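Local coordinates for protein BIM1 (Saccharomyces cerevisiae, PDB 2QJX) that binds microtubules and their growing plus ends as a yeast EB1-family protein, of which this chain is the calponin homology domain, at residues T13-W18 / F101-K106; T35-C40 / Q66-I71; S45-L50 / K106-R111; V55-T60 / A122-R127. One frame throughout, in Å; residues are numbered along the deposited sequence.

Interaction 1: T13-W18 / F101-K106; sequences TELLTW and FLQWLK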
# COMPACT_ATOMS: atom_id res chain seq x y z
N THR A 13 -11.51 -11.22 -3.22
CA THR A 13 -12.39 -11.05 -2.07
C THR A 13 -11.67 -11.32 -0.76
O THR A 13 -11.88 -10.60 0.23
CB THR A 13 -13.61 -11.98 -2.17
OG1 THR A 13 -14.29 -11.74 -3.41
CG2 THR A 13 -14.57 -11.71 -1.02
N GLU A 14 -10.83 -12.34 -0.74
CA GLU A 14 -10.07 -12.70 0.45
C GLU A 14 -9.03 -11.63 0.77
O GLU A 14 -8.85 -11.25 1.93
CB GLU A 14 -9.35 -14.04 0.24
CG GLU A 14 -10.22 -15.13 -0.36
CD GLU A 14 -9.46 -16.42 -0.58
OE1 GLU A 14 -9.20 -17.14 0.41
OE2 GLU A 14 -9.12 -16.72 -1.74
N LEU A 15 -8.36 -11.13 -0.26
CA LEU A 15 -7.35 -10.10 -0.08
C LEU A 15 -7.96 -8.79 0.36
O LEU A 15 -7.47 -8.16 1.30
CB LEU A 15 -6.57 -9.86 -1.38
CG LEU A 15 -5.43 -10.81 -1.73
CD1 LEU A 15 -4.79 -10.35 -3.03
CD2 LEU A 15 -4.40 -10.83 -0.61
N LEU A 16 -9.02 -8.36 -0.31
CA LEU A 16 -9.68 -7.11 0.04
C LEU A 16 -10.16 -7.13 1.48
O LEU A 16 -9.99 -6.15 2.20
CB LEU A 16 -10.85 -6.82 -0.90
CG LEU A 16 -10.46 -6.19 -2.25
CD1 LEU A 16 -11.70 -5.93 -3.08
CD2 LEU A 16 -9.71 -4.89 -2.00
N THR A 17 -10.75 -8.24 1.91
CA THR A 17 -11.23 -8.34 3.27
C THR A 17 -10.06 -8.20 4.24
O THR A 17 -10.16 -7.51 5.25
CB THR A 17 -11.95 -9.69 3.50
OG1 THR A 17 -13.17 -9.70 2.73
CG2 THR A 17 -12.28 -9.89 4.97
N TRP A 18 -8.94 -8.84 3.91
CA TRP A 18 -7.74 -8.76 4.74
C TRP A 18 -7.25 -7.32 4.82
O TRP A 18 -6.99 -6.81 5.90
CB TRP A 18 -6.62 -9.63 4.15
CG TRP A 18 -5.27 -9.39 4.80
CD1 TRP A 18 -4.86 -9.82 6.03
CD2 TRP A 18 -4.18 -8.65 4.25
NE1 TRP A 18 -3.58 -9.40 6.28
CE2 TRP A 18 -3.13 -8.68 5.20
CE3 TRP A 18 -3.97 -7.96 3.04
CZ2 TRP A 18 -1.90 -8.05 4.99
CZ3 TRP A 18 -2.75 -7.33 2.83
CH2 TRP A 18 -1.72 -7.39 3.80
N PHE A 101 0.51 -7.52 -7.09
CA PHE A 101 1.35 -6.75 -6.17
C PHE A 101 0.82 -6.88 -4.75
O PHE A 101 1.60 -7.03 -3.80
CB PHE A 101 1.40 -5.28 -6.60
CG PHE A 101 2.50 -4.50 -5.95
CD1 PHE A 101 3.83 -4.82 -6.19
CD2 PHE A 101 2.20 -3.46 -5.08
CE1 PHE A 101 4.86 -4.11 -5.58
CE2 PHE A 101 3.23 -2.74 -4.45
CZ PHE A 101 4.56 -3.07 -4.70
N LEU A 102 -0.50 -6.83 -4.58
CA LEU A 102 -1.09 -6.95 -3.26
C LEU A 102 -0.82 -8.34 -2.68
O LEU A 102 -0.59 -8.49 -1.48
CB LEU A 102 -2.60 -6.69 -3.31
CG LEU A 102 -3.32 -6.70 -1.96
CD1 LEU A 102 -2.73 -5.64 -1.04
CD2 LEU A 102 -4.81 -6.46 -2.18
N GLN A 103 -0.84 -9.36 -3.54
CA GLN A 103 -0.57 -10.71 -3.08
C GLN A 103 0.84 -10.77 -2.51
O GLN A 103 1.05 -11.32 -1.43
CB GLN A 103 -0.70 -11.73 -4.22
CG GLN A 103 -2.11 -11.84 -4.80
CD GLN A 103 -2.19 -12.82 -5.95
OE1 GLN A 103 -1.34 -12.84 -6.83
NE2 GLN A 103 -3.24 -13.64 -5.95
N TRP A 104 1.80 -10.19 -3.22
CA TRP A 104 3.17 -10.19 -2.72
C TRP A 104 3.30 -9.37 -1.44
O TRP A 104 4.00 -9.78 -0.50
CB TRP A 104 4.14 -9.62 -3.76
CG TRP A 104 5.55 -9.54 -3.23
CD1 TRP A 104 6.49 -10.54 -3.24
CD2 TRP A 104 6.16 -8.43 -2.56
NE1 TRP A 104 7.64 -10.12 -2.62
CE2 TRP A 104 7.46 -8.83 -2.18
CE3 TRP A 104 5.73 -7.14 -2.23
CZ2 TRP A 104 8.34 -7.98 -1.49
CZ3 TRP A 104 6.60 -6.29 -1.54
CH2 TRP A 104 7.89 -6.72 -1.18
N LEU A 105 2.64 -8.22 -1.39
CA LEU A 105 2.72 -7.39 -0.20
C LEU A 105 2.21 -8.13 1.03
O LEU A 105 2.82 -8.05 2.11
CB LEU A 105 1.91 -6.10 -0.40
CG LEU A 105 2.62 -5.03 -1.23
CD1 LEU A 105 1.66 -3.90 -1.55
CD2 LEU A 105 3.81 -4.49 -0.45
N LYS A 106 1.11 -8.85 0.88
CA LYS A 106 0.58 -9.59 2.02
C LYS A 106 1.62 -10.58 2.53
O LYS A 106 1.77 -10.77 3.74
CB LYS A 106 -0.70 -10.33 1.64
CG LYS A 106 -1.29 -11.08 2.84
CD LYS A 106 -2.58 -11.80 2.52
CE LYS A 106 -3.14 -12.43 3.78
NZ LYS A 106 -4.39 -13.18 3.53
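The indole of Trp-18 carries the aliphatic chain of Lys-106 over one face, while Leu-102 CD1 sits at the ring edge, near its plane, 4.2 Å from Trp-18 CZ3, and Leu-15 O also lies in plane at the edge. Lys-106 CG stands 3.7 Å from the centroid of the six-membered ring and only 8° off its normal, a CH-pi contact. Fully extended, Lys-106 runs obliquely over the indole, so that CE passes above the five-membered ring and NZ ends over the face, 4.4 Å from that ring's centroid, in a cation-pi interaction. Trp-18 CG, anti to the backbone N (chi1 169°), carries the indole toward helix 95-112. Replacing Trp-18 by an alanine would probably deprive the ammonium group of its pi partner and leave the outer lysine chain less restrained, held mainly by Leu-15. One turn earlier, Leu-15 divides its branches: CD1 lies 3.5 Å from Gln-103 CG and CD2 lies 3.7 Å from Lys-106 CD, while its CB meets Leu-102 CD2 at 3.9 Å. No hydrogen bond joins the two segments, which leaves apolar and cation-pi contacts to hold them. The segment axes approach to 10.9 Å at 55°, packing helix 12-23 against helix 95-112 of the calponin homology fold; Leu-102 also reaches Ile-42 of helix 37-47, and Trp-109 meets the Trp-18 ring edge-to-face.

Interaction 2: T35-C40 / Q66-I71; sequences TGAAYC and QTNYKI
The start of helix 37-47 in the calponin homology fold is docked here on helix 62-78, with Gly-36 as N-cap and 5.4 Å between the CA atoms of Gly-36 and Asn-68. The carboxamide of Asn-68 spans the gap: ND2 donates to Thr-35 O at 2.9 Å with an N-H...O angle of 170°. The acceptor lies in the Asn-68 amide plane, yet the donor stands above the Thr-35 carbonyl plane, 37° out of it. Asn-68 CG lies beside its own backbone N (chi1 -65°), which sends the amide across to the turn; its OD1 accepts from Lys-56 N, so both ends of the amide are engaged. Beside it, the ring of Tyr-69 lies over Gly-36, whose CA is 4.1 Å from the centroid in a CH-pi contact. There is little room at Gly-36 beside Tyr-69 CE1 and Asn-68 CB, and its phi is positive, as glycine readily allows. The Tyr-69 hydroxyl binds Gly-34 O. Tyr-69 CE2 lies 4.0 Å from Tyr-39 CD1. Further along, Cys-40 SG packs 3.9 Å from Ile-71 CG2. In this buried contact, then, a neutral amide ties two loop segments to one helix while aromatic and sulfur contacts fill in around it, and the nearly straight bond to Thr-35 O probably fixes the turn that leads into helix 37-47.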
# COMPACT_ATOMS: atom_id res chain seq x y z
N THR A 35 -3.95 3.42 -6.63
CA THR A 35 -3.54 4.77 -6.25
C THR A 35 -2.23 4.76 -5.47
O THR A 35 -1.60 5.80 -5.29
CB THR A 35 -4.59 5.49 -5.38
OG1 THR A 35 -4.61 4.92 -4.06
CG2 THR A 35 -5.98 5.37 -6.00
N GLY A 36 -1.84 3.57 -5.01
CA GLY A 36 -0.60 3.43 -4.27
C GLY A 36 -0.61 3.79 -2.80
O GLY A 36 0.35 3.50 -2.08
N ALA A 37 -1.69 4.42 -2.34
CA ALA A 37 -1.79 4.82 -0.94
C ALA A 37 -1.76 3.63 0.03
O ALA A 37 -1.00 3.62 1.00
CB ALA A 37 -3.06 5.65 -0.74
N ALA A 38 -2.60 2.63 -0.22
CA ALA A 38 -2.65 1.45 0.64
C ALA A 38 -1.31 0.73 0.66
O ALA A 38 -0.87 0.26 1.71
CB ALA A 38 -3.76 0.50 0.16
N TYR A 39 -0.66 0.62 -0.49
CA TYR A 39 0.64 -0.04 -0.57
C TYR A 39 1.63 0.64 0.38
O TYR A 39 2.37 -0.03 1.11
CB TYR A 39 1.19 0.01 -2.00
CG TYR A 39 0.36 -0.74 -3.02
CD1 TYR A 39 0.42 -0.40 -4.37
CD2 TYR A 39 -0.49 -1.78 -2.64
CE1 TYR A 39 -0.35 -1.08 -5.32
CE2 TYR A 39 -1.26 -2.47 -3.57
CZ TYR A 39 -1.19 -2.11 -4.91
OH TYR A 39 -1.96 -2.77 -5.84
N CYS A 40 1.64 1.97 0.35
CA CYS A 40 2.53 2.73 1.21
C CYS A 40 2.26 2.41 2.67
O CYS A 40 3.19 2.17 3.44
CB CYS A 40 2.34 4.23 1.01
SG CYS A 40 3.10 4.90 -0.47
N GLN A 66 1.24 9.21 -8.49
CA GLN A 66 2.66 9.20 -8.82
C GLN A 66 3.52 9.47 -7.59
O GLN A 66 4.57 8.85 -7.41
CB GLN A 66 2.97 10.23 -9.90
CG GLN A 66 4.23 9.91 -10.70
CD GLN A 66 4.04 8.74 -11.65
OE1 GLN A 66 3.18 8.78 -12.53
NE2 GLN A 66 4.86 7.71 -11.49
N THR A 67 3.06 10.40 -6.75
CA THR A 67 3.77 10.76 -5.53
C THR A 67 3.77 9.57 -4.57
O THR A 67 4.77 9.30 -3.91
CB THR A 67 3.10 11.96 -4.83
OG1 THR A 67 3.37 13.15 -5.58
CG2 THR A 67 3.62 12.14 -3.41
N ASN A 68 2.64 8.87 -4.49
CA ASN A 68 2.56 7.72 -3.61
C ASN A 68 3.55 6.66 -4.04
O ASN A 68 4.23 6.05 -3.22
CB ASN A 68 1.14 7.14 -3.60
CG ASN A 68 0.13 8.11 -3.03
OD1 ASN A 68 0.49 9.03 -2.29
ND2 ASN A 68 -1.14 7.89 -3.34
N TYR A 69 3.64 6.43 -5.34
CA TYR A 69 4.56 5.43 -5.85
C TYR A 69 6.03 5.82 -5.66
O TYR A 69 6.88 4.96 -5.45
CB TYR A 69 4.25 5.11 -7.31
CG TYR A 69 3.07 4.20 -7.45
CD1 TYR A 69 1.84 4.67 -7.91
CD2 TYR A 69 3.16 2.86 -7.06
CE1 TYR A 69 0.72 3.83 -7.97
CE2 TYR A 69 2.05 2.02 -7.11
CZ TYR A 69 0.84 2.51 -7.56
OH TYR A 69 -0.24 1.67 -7.59
N LYS A 70 6.34 7.10 -5.72
CA LYS A 70 7.72 7.51 -5.51
C LYS A 70 8.07 7.30 -4.03
O LYS A 70 9.20 6.94 -3.69
CB LYS A 70 7.91 8.97 -5.94
CG LYS A 70 7.86 9.08 -7.46
CD LYS A 70 8.15 10.48 -7.99
CE LYS A 70 8.19 10.46 -9.52
NZ LYS A 70 8.29 11.81 -10.12
N ILE A 71 7.09 7.49 -3.16
CA ILE A 71 7.28 7.28 -1.73
C ILE A 71 7.47 5.78 -1.50
O ILE A 71 8.32 5.37 -0.71
CB ILE A 71 6.06 7.78 -0.91
CG1 ILE A 71 6.07 9.31 -0.87
CG2 ILE A 71 6.10 7.21 0.52
CD1 ILE A 71 4.77 9.94 -0.32

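Interaction 3: S45-L50 / K106-R111; sequences SIYGDL and KKHWIR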
# COMPACT_ATOMS: atom_id res chain seq x y z
N SER A 45 3.10 -0.14 8.17
CA SER A 45 2.77 -1.03 9.28
C SER A 45 3.96 -1.94 9.62
O SER A 45 4.15 -2.35 10.77
CB SER A 45 1.55 -1.89 8.95
OG SER A 45 1.83 -2.83 7.92
N ILE A 46 4.77 -2.24 8.61
CA ILE A 46 5.94 -3.10 8.79
C ILE A 46 7.21 -2.35 9.23
O ILE A 46 7.91 -2.78 10.14
CB ILE A 46 6.30 -3.86 7.49
CG1 ILE A 46 5.10 -4.69 7.02
CG2 ILE A 46 7.51 -4.76 7.75
CD1 ILE A 46 5.31 -5.33 5.66
N TYR A 47 7.50 -1.23 8.57
CA TYR A 47 8.70 -0.46 8.88
C TYR A 47 8.50 0.78 9.72
O TYR A 47 9.41 1.22 10.42
CB TYR A 47 9.43 -0.11 7.58
CG TYR A 47 9.81 -1.33 6.78
CD1 TYR A 47 8.95 -1.85 5.81
CD2 TYR A 47 11.00 -2.01 7.04
CE1 TYR A 47 9.26 -3.01 5.12
CE2 TYR A 47 11.32 -3.18 6.35
CZ TYR A 47 10.45 -3.67 5.40
OH TYR A 47 10.75 -4.84 4.74
N GLY A 48 7.31 1.36 9.63
CA GLY A 48 6.98 2.54 10.41
C GLY A 48 7.79 3.80 10.17
O GLY A 48 7.84 4.67 11.03
N ASP A 49 8.44 3.91 9.01
CA ASP A 49 9.23 5.11 8.72
C ASP A 49 8.81 5.79 7.42
O ASP A 49 9.58 6.55 6.83
CB ASP A 49 10.73 4.78 8.70
CG ASP A 49 11.14 3.90 7.53
OD1 ASP A 49 10.26 3.40 6.80
OD2 ASP A 49 12.36 3.72 7.33
N LEU A 50 7.58 5.51 6.99
CA LEU A 50 7.03 6.11 5.78
C LEU A 50 6.52 7.51 6.09
O LEU A 50 6.03 7.77 7.19
CB LEU A 50 5.86 5.27 5.25
CG LEU A 50 6.12 3.98 4.46
CD1 LEU A 50 6.56 4.35 3.06
CD2 LEU A 50 7.16 3.11 5.17
N LYS A 106 1.11 -8.85 0.88
CA LYS A 106 0.58 -9.59 2.02
C LYS A 106 1.62 -10.58 2.53
O LYS A 106 1.77 -10.77 3.74
CB LYS A 106 -0.70 -10.33 1.64
CG LYS A 106 -1.29 -11.08 2.84
CD LYS A 106 -2.58 -11.80 2.52
CE LYS A 106 -3.14 -12.43 3.78
NZ LYS A 106 -4.39 -13.18 3.53
N LYS A 107 2.34 -11.22 1.61
CA LYS A 107 3.36 -12.19 1.99
C LYS A 107 4.50 -11.50 2.71
O LYS A 107 5.04 -12.03 3.69
CB LYS A 107 3.88 -12.92 0.74
CG LYS A 107 2.92 -13.97 0.18
CD LYS A 107 1.50 -13.43 0.16
CE LYS A 107 0.57 -14.22 -0.76
NZ LYS A 107 -0.75 -13.53 -0.84
N HIS A 108 4.87 -10.32 2.22
CA HIS A 108 5.94 -9.55 2.83
C HIS A 108 5.53 -9.16 4.26
O HIS A 108 6.33 -9.25 5.19
CB HIS A 108 6.21 -8.28 2.01
CG HIS A 108 7.49 -7.60 2.37
ND1 HIS A 108 8.73 -8.16 2.12
CD2 HIS A 108 7.74 -6.41 2.96
CE1 HIS A 108 9.67 -7.35 2.54
NE2 HIS A 108 9.10 -6.27 3.06
N TRP A 109 4.28 -8.74 4.41
CA TRP A 109 3.73 -8.36 5.71
C TRP A 109 3.75 -9.55 6.67
O TRP A 109 4.20 -9.44 7.81
CB TRP A 109 2.28 -7.87 5.54
CG TRP A 109 1.63 -7.41 6.81
CD1 TRP A 109 1.76 -6.19 7.40
CD2 TRP A 109 0.76 -8.18 7.64
NE1 TRP A 109 1.01 -6.15 8.56
CE2 TRP A 109 0.39 -7.36 8.73
CE3 TRP A 109 0.25 -9.49 7.58
CZ2 TRP A 109 -0.46 -7.80 9.75
CZ3 TRP A 109 -0.60 -9.92 8.59
CH2 TRP A 109 -0.95 -9.08 9.66
N ILE A 110 3.28 -10.70 6.20
CA ILE A 110 3.26 -11.90 7.02
C ILE A 110 4.66 -12.23 7.54
O ILE A 110 4.84 -12.53 8.72
CB ILE A 110 2.73 -13.11 6.23
CG1 ILE A 110 1.23 -12.96 6.00
CG2 ILE A 110 3.05 -14.41 6.97
CD1 ILE A 110 0.62 -14.03 5.13
N ARG A 111 5.64 -12.16 6.65
CA ARG A 111 7.01 -12.47 7.00
C ARG A 111 7.76 -11.43 7.84
O ARG A 111 8.62 -11.79 8.64
CB ARG A 111 7.82 -12.77 5.74
CG ARG A 111 9.28 -13.11 5.99
CD ARG A 111 9.98 -13.52 4.70
NE ARG A 111 11.38 -13.86 4.92
CZ ARG A 111 12.22 -14.26 3.97
NH1 ARG A 111 11.79 -14.38 2.72
NH2 ARG A 111 13.48 -14.55 4.26
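Ile-46 lies against the backbone of Trp-109 where the end of helix 37-47 meets helix 95-112 in the calponin homology fold, the two CA atoms 6.5 Å apart. From its CB, the Ile-46 chain divides. CG2 turns back over one face of the neighbouring Tyr-47 ring, 3.6 Å above its plane. CG1, anti to the carbonyl carbon (chi1 -57°), heads across the interface to Trp-109 CD1 at 3.7 Å, and CD1 at the tip reaches Trp-109 CA at 3.4 Å and His-108 CD2 at 3.8 Å. The isoleucine therefore wedges between two consecutive residues of the opposing helix, touching the imidazole of one and the backbone and indole of the other. Trp-109 lends its pyrrole edge to a second neighbour, Ser-45, whose OG is 3.4 Å from Trp-109 CD1 and near the ring plane; the hydroxyl itself is hydrogen-bonded to Ile-42 O, a turn back in the same helix. At the Tyr-47/His-108 pair, Tyr-47 stacks on His-79 and His-108 stacks on Trp-104, so each ring has an aromatic partner of its own, which probably limits its freedom to tilt. The Tyr-47 and His-108 side chains cross at about a right angle and meet edge to edge, and Tyr-47 OH shares a hydrogen bond with His-108 NE2 at 2.8 Å, in which either could be the donor.

Interaction 4: V55-T60 / A122-R127; sequences VKFNAT and ARRKYR
Phe-57 and Arg-124 lie nearly flat on one another, ring and guanidinium planes 15° apart, the guanidinium running along the CE2/CZ rim with Phe-57 CE2 over its face. A bend at chi3 folds the arginine over the phenyl group. Its NE then points in plane at the C-terminal carboxylate, forming a salt bridge to Arg-127 OXT at 3.1 Å, while NH1 bonds Gln-41 OE1 and Leu-23 O. A leucine in place of Arg-124 would probably leave that carboxylate oxygen without its charged mate and Gln-41 without a donor. Arg-127 is turned differently: Phe-57 CB lies over one face of its guanidinium, and NH1 reaches Val-55 O at 2.7 Å, nearly along the C=O axis (175°). Its NE returns to Arg-124 O at 2.8 Å, and NH2 binds Met-52 O. The Asn-58 amide stands almost perpendicular to that guanidinium, 86° between planes; its ND2 donates in the carbonyl plane, on a lone pair, to Arg-127 O at 2.8 Å. After the Schellman motif that closes helix 120-123, Arg-127 O thus ties the chain end to loop 55-60 through Asn-58, while OXT is held by Arg-124 of its own segment, which probably offsets part of the carboxylate's negative charge.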
# COMPACT_ATOMS: atom_id res chain seq x y z
N VAL A 55 1.71 11.09 1.95
CA VAL A 55 1.06 10.10 1.11
C VAL A 55 -0.34 10.65 0.86
O VAL A 55 -1.03 11.03 1.81
CB VAL A 55 0.95 8.74 1.84
CG1 VAL A 55 0.08 7.78 1.03
CG2 VAL A 55 2.33 8.15 2.04
N LYS A 56 -0.74 10.72 -0.40
CA LYS A 56 -2.07 11.21 -0.75
C LYS A 56 -2.99 10.01 -0.58
O LYS A 56 -3.27 9.28 -1.54
CB LYS A 56 -2.10 11.72 -2.19
CG LYS A 56 -1.10 12.84 -2.46
CD LYS A 56 -1.33 14.02 -1.53
CE LYS A 56 -0.20 15.03 -1.61
NZ LYS A 56 -0.34 16.09 -0.57
N PHE A 57 -3.45 9.81 0.65
CA PHE A 57 -4.27 8.66 0.96
C PHE A 57 -5.60 8.57 0.24
O PHE A 57 -5.99 7.50 -0.21
CB PHE A 57 -4.50 8.57 2.47
CG PHE A 57 -4.63 7.16 2.94
CD1 PHE A 57 -3.50 6.35 3.05
CD2 PHE A 57 -5.88 6.61 3.19
CE1 PHE A 57 -3.62 5.01 3.37
CE2 PHE A 57 -6.01 5.27 3.52
CZ PHE A 57 -4.88 4.46 3.61
N ASN A 58 -6.30 9.70 0.14
CA ASN A 58 -7.59 9.72 -0.53
C ASN A 58 -7.47 10.50 -1.84
O ASN A 58 -8.20 11.46 -2.06
CB ASN A 58 -8.63 10.35 0.40
CG ASN A 58 -8.84 9.54 1.67
OD1 ASN A 58 -9.36 8.42 1.62
ND2 ASN A 58 -8.41 10.08 2.80
N ALA A 59 -6.55 10.06 -2.69
CA ALA A 59 -6.29 10.71 -3.97
C ALA A 59 -7.26 10.29 -5.08
O ALA A 59 -7.80 9.19 -5.07
CB ALA A 59 -4.85 10.41 -4.41
N THR A 60 -7.45 11.20 -6.04
CA THR A 60 -8.34 10.97 -7.18
C THR A 60 -7.64 11.31 -8.50
O THR A 60 -8.05 10.84 -9.56
CB THR A 60 -9.64 11.81 -7.04
OG1 THR A 60 -10.57 11.11 -6.21
CG2 THR A 60 -10.28 12.08 -8.39
N ALA A 122 -4.52 6.51 13.21
CA ALA A 122 -3.66 7.54 13.79
C ALA A 122 -2.47 7.84 12.87
O ALA A 122 -2.07 8.99 12.74
CB ALA A 122 -3.16 7.09 15.16
N ARG A 123 -1.91 6.81 12.25
CA ARG A 123 -0.77 7.02 11.36
C ARG A 123 -1.15 7.88 10.15
O ARG A 123 -0.28 8.54 9.58
CB ARG A 123 -0.18 5.68 10.89
CG ARG A 123 0.50 4.87 12.00
CD ARG A 123 1.74 5.59 12.55
NE ARG A 123 2.81 5.65 11.56
CZ ARG A 123 3.96 6.29 11.73
NH1 ARG A 123 4.20 6.94 12.87
NH2 ARG A 123 4.88 6.28 10.78
N ARG A 124 -2.43 7.86 9.76
CA ARG A 124 -2.93 8.65 8.62
C ARG A 124 -3.54 9.96 9.09
O ARG A 124 -4.13 10.68 8.28
CB ARG A 124 -4.07 7.94 7.88
CG ARG A 124 -3.86 6.56 7.36
CD ARG A 124 -4.94 6.27 6.33
NE ARG A 124 -6.26 5.92 6.88
CZ ARG A 124 -6.62 4.67 7.19
NH1 ARG A 124 -5.77 3.67 7.01
NH2 ARG A 124 -7.84 4.42 7.63
N LYS A 125 -3.42 10.27 10.37
CA LYS A 125 -4.03 11.48 10.94
C LYS A 125 -5.53 11.46 10.67
O LYS A 125 -6.17 12.48 10.38
CB LYS A 125 -3.37 12.74 10.38
CG LYS A 125 -1.91 12.85 10.81
CD LYS A 125 -1.42 14.28 10.95
CE LYS A 125 -1.32 14.99 9.62
NZ LYS A 125 -0.58 16.28 9.79
N TYR A 126 -6.09 10.26 10.77
CA TYR A 126 -7.51 9.99 10.60
C TYR A 126 -8.12 10.31 9.25
O TYR A 126 -9.29 10.70 9.16
CB TYR A 126 -8.29 10.65 11.73
CG TYR A 126 -7.79 10.18 13.07
CD1 TYR A 126 -6.72 10.82 13.69
CD2 TYR A 126 -8.29 9.02 13.66
CE1 TYR A 126 -6.15 10.31 14.86
CE2 TYR A 126 -7.73 8.50 14.82
CZ TYR A 126 -6.66 9.15 15.41
OH TYR A 126 -6.09 8.64 16.55
N ARG A 127 -7.32 10.14 8.20
CA ARG A 127 -7.77 10.33 6.83
C ARG A 127 -8.20 8.93 6.39
O ARG A 127 -8.24 8.66 5.17
CB ARG A 127 -6.62 10.83 5.94
CG ARG A 127 -6.20 12.28 6.16
CD ARG A 127 -4.98 12.62 5.29
NE ARG A 127 -3.77 11.95 5.79
CZ ARG A 127 -2.69 11.70 5.05
NH1 ARG A 127 -2.65 12.04 3.77
NH2 ARG A 127 -1.63 11.11 5.61
OXT ARG A 127 -8.49 8.10 7.28
O HOH W 1 -5.28 12.26 1.63

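The four contacts bind helices and loops of one calponin homology domain. Helix 95-112 serves interactions 1 and 3, which share Lys-106 and have centres about 13 Å apart; Trp-18 CZ2 and Trp-109 CE3 touch at 3.7 Å between them. Helix 37-47 links interaction 2, at its start, with interaction 3, at its end, and Ile-71 CG2 meets Leu-50 CD1 at 3.8 Å. Interaction 2 is also joined to interaction 1, Phe-101 CD2 lying 3.5 Å from Tyr-39 CE1. Interactions 2 and 4 have centres about 11 Å apart and touch where Ala-37 CB lies 3.5 Å from Phe-57 O. Interactions 1 and 4, on opposite sides of the chain's centre, do not touch: their nearest atoms are about 11 Å apart.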